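Local coordinates for protein exodeoxyribonuclease III (Archaeoglobus fulgidus, PDB 2VOA) that probably cleaves DNA at abasic sites as a metal-dependent AP endonuclease of the exonuclease III family, at residues Asp89-Ala94 against Asp100-Tyr105. The protein carries 1 engineered substitution. Sequence-based numbering, arbitrary orientation.
Sequences DRLIRA and DVINTY
Ile92 and Asn103 exchange backbone hydrogen bonds in both directions, and Ala94 and Val101 do the same. Arg93-Ile102, between them, and Leu91-Thr104, on the other side of Ile92-Asn103, are non-hydrogen-bonded pairs, and an angle of 172° between the strand directions confirms antiparallel pairing. At the far end Tyr105 N donates to Arg90 O (2.9 Å), carrying the ladder beyond the last bridge.

Two arginines add side-chain bonds. Arg93 meets Asp100 side-on: NE reaches OD2 at 2.8 Å and NH2 reaches OD1 at 2.6 Å, each on a syn lone pair. With guanidinium and carboxylate planes only 3° apart, this is a nearly flat bidentate salt bridge. CG of Arg93 stands anti to the backbone N (chi1 178°) and the chain runs extended beside Ile102, whose CG1 lies over one guanidinium face, 3.4 Å from NE. The remaining amino nitrogen, NH1, bonds Tyr130 and Thr134. A leucine here would probably leave the Asp100 carboxylate without its countercharge and both hydroxyls without this donor.

Arg90 NH1 donates to Tyr105 O at 3.0 Å; Tyr105 O lies in the guanidinium plane of Arg90, but NH1 approaches from above the carbonyl plane. The same nitrogen approaches the Tyr105 ring obliquely, 3.3 Å from CD2, while a water joins Arg90 NH2 to Tyr105 OH.

Van der Waals contact is lighter: Thr104 CG2 touches Leu91 CG at 4.1 Å, and on the face shared with Val101, Ile92 CG2 rests against CB and the amide ND2 of Asn103, the amide being held by Gln34 and Met33 O.

Strands 91-96 and 99-105 thus form a beta hairpin in one sheet of the DNase I-like fold, ending at the predicted catalytic Tyr105, which packs on a DNA sugar beside the predicted magnesium ligands Glu35 and Asn148.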
loop_
_atom_site.group_PDB
_atom_site.type_symbol
_atom_site.label_atom_id
_atom_site.label_comp_id
_atom_site.label_asym_id
_atom_site.label_seq_id
_atom_site.Cartn_x
_atom_site.Cartn_y
_atom_site.Cartn_z
ATOM N N ASP A 89 18.780 16.825 -7.632
ATOM C CA ASP A 89 17.472 16.231 -7.286
ATOM C C ASP A 89 16.377 17.253 -6.961
ATOM O O ASP A 89 15.280 16.865 -6.529
ATOM C CB ASP A 89 17.593 15.188 -6.156
ATOM C CG ASP A 89 18.060 15.792 -4.807
ATOM O OD1 ASP A 89 18.359 17.010 -4.730
ATOM O OD2 ASP A 89 18.166 15.023 -3.815
ATOM N N ARG A 90 16.674 18.540 -7.165
ATOM C CA ARG A 90 15.717 19.608 -6.906
ATOM C C ARG A 90 15.475 20.539 -8.087
ATOM O O ARG A 90 14.719 21.498 -7.976
ATOM C CB ARG A 90 16.185 20.470 -5.715
ATOM C CG ARG A 90 16.211 19.738 -4.352
ATOM C CD ARG A 90 16.500 20.741 -3.252
ATOM N NE ARG A 90 16.431 20.145 -1.916
ATOM C CZ ARG A 90 15.314 20.015 -1.188
ATOM N NH1 ARG A 90 14.135 20.416 -1.644
ATOM N NH2 ARG A 90 15.389 19.478 0.020
ATOM N N LEU A 91 16.174 20.341 -9.199
ATOM C CA LEU A 91 15.970 21.264 -10.312
ATOM C C LEU A 91 16.273 20.519 -11.589
ATOM O O LEU A 91 17.361 19.962 -11.732
ATOM C CB LEU A 91 16.886 22.495 -10.184
ATOM C CG LEU A 91 16.750 23.666 -11.173
ATOM C CD1 LEU A 91 17.409 24.909 -10.623
ATOM C CD2 LEU A 91 17.337 23.384 -12.601
ATOM N N ILE A 92 15.304 20.528 -12.495
ATOM C CA ILE A 92 15.501 19.961 -13.829
ATOM C C ILE A 92 14.985 20.975 -14.832
ATOM O O ILE A 92 13.919 21.592 -14.621
ATOM C CB ILE A 92 14.827 18.549 -13.975
ATOM C CG1 ILE A 92 15.216 17.872 -15.304
ATOM C CG2 ILE A 92 13.294 18.613 -13.768
ATOM C CD1 ILE A 92 14.663 16.461 -15.458
ATOM N N ARG A 93 15.756 21.170 -15.901
ATOM C CA ARG A 93 15.440 22.177 -16.900
ATOM C C ARG A 93 15.572 21.606 -18.303
ATOM O O ARG A 93 16.461 20.826 -18.552
ATOM C CB ARG A 93 16.388 23.346 -16.744
ATOM C CG ARG A 93 16.201 24.455 -17.776
ATOM C CD ARG A 93 16.937 25.659 -17.310
ATOM N NE ARG A 93 16.531 26.887 -17.986
ATOM C CZ ARG A 93 17.117 28.055 -17.753
ATOM N NH1 ARG A 93 18.095 28.123 -16.851
ATOM N NH2 ARG A 93 16.727 29.147 -18.392
ATOM N N ALA A 94 14.683 22.008 -19.197
ATOM C CA ALA A 94 14.697 21.509 -20.569
ATOM C C ALA A 94 13.999 22.491 -21.477
ATOM O O ALA A 94 13.135 23.237 -21.032
ATOM C CB ALA A 94 14.019 20.137 -20.652
ATOM N N ASP A 100 11.138 27.199 -22.601
ATOM C CA ASP A 100 12.230 26.981 -21.637
ATOM C C ASP A 100 11.559 26.653 -20.314
ATOM O O ASP A 100 10.883 27.518 -19.737
ATOM C CB ASP A 100 13.064 28.254 -21.512
ATOM C CG ASP A 100 14.236 28.131 -20.527
ATOM O OD1 ASP A 100 14.842 29.190 -20.233
ATOM O OD2 ASP A 100 14.544 27.031 -20.018
ATOM N N VAL A 101 11.692 25.404 -19.866
ATOM C CA VAL A 101 10.989 24.933 -18.655
ATOM C C VAL A 101 11.958 24.696 -17.521
ATOM O O VAL A 101 12.909 23.932 -17.667
ATOM C CB VAL A 101 10.226 23.603 -18.911
ATOM C CG1 VAL A 101 9.502 23.142 -17.626
ATOM C CG2 VAL A 101 9.202 23.785 -20.045
ATOM N N ILE A 102 11.702 25.345 -16.391
ATOM C CA ILE A 102 12.550 25.164 -15.189
ATOM C C ILE A 102 11.659 24.619 -14.065
ATOM O O ILE A 102 10.740 25.292 -13.642
ATOM C CB ILE A 102 13.220 26.484 -14.716
ATOM C CG1 ILE A 102 13.867 27.254 -15.877
ATOM C CG2 ILE A 102 14.229 26.186 -13.595
ATOM C CD1 ILE A 102 13.046 28.464 -16.376
ATOM N N ASN A 103 11.954 23.407 -13.586
ATOM C CA ASN A 103 11.130 22.727 -12.584
ATOM C C ASN A 103 11.923 22.602 -11.288
ATOM O O ASN A 103 12.947 21.936 -11.253
ATOM C CB ASN A 103 10.749 21.338 -13.093
ATOM C CG ASN A 103 10.008 20.492 -12.054
ATOM O OD1 ASN A 103 9.457 21.008 -11.066
ATOM N ND2 ASN A 103 9.925 19.165 -12.339
ATOM N N THR A 104 11.457 23.273 -10.234
ATOM C CA THR A 104 12.170 23.300 -8.952
ATOM C C THR A 104 11.361 22.677 -7.814
ATOM O O THR A 104 10.117 22.868 -7.715
ATOM C CB THR A 104 12.535 24.757 -8.498
ATOM O OG1 THR A 104 11.334 25.515 -8.381
ATOM C CG2 THR A 104 13.454 25.451 -9.493
ATOM N N TYR A 105 12.077 21.983 -6.930
ATOM C CA TYR A 105 11.539 21.554 -5.665
ATOM C C TYR A 105 12.382 22.255 -4.599
ATOM O O TYR A 105 13.486 21.804 -4.256
ATOM C CB TYR A 105 11.574 20.012 -5.523
ATOM C CG TYR A 105 11.159 19.554 -4.160
ATOM C CD1 TYR A 105 9.968 20.026 -3.581
ATOM C CD2 TYR A 105 11.964 18.673 -3.414
ATOM C CE1 TYR A 105 9.583 19.642 -2.305
ATOM C CE2 TYR A 105 11.595 18.269 -2.135
ATOM C CZ TYR A 105 10.412 18.769 -1.579
ATOM O OH TYR A 105 10.041 18.388 -0.312
HETATM O O HOH W 1 12.544 19.757 1.250
#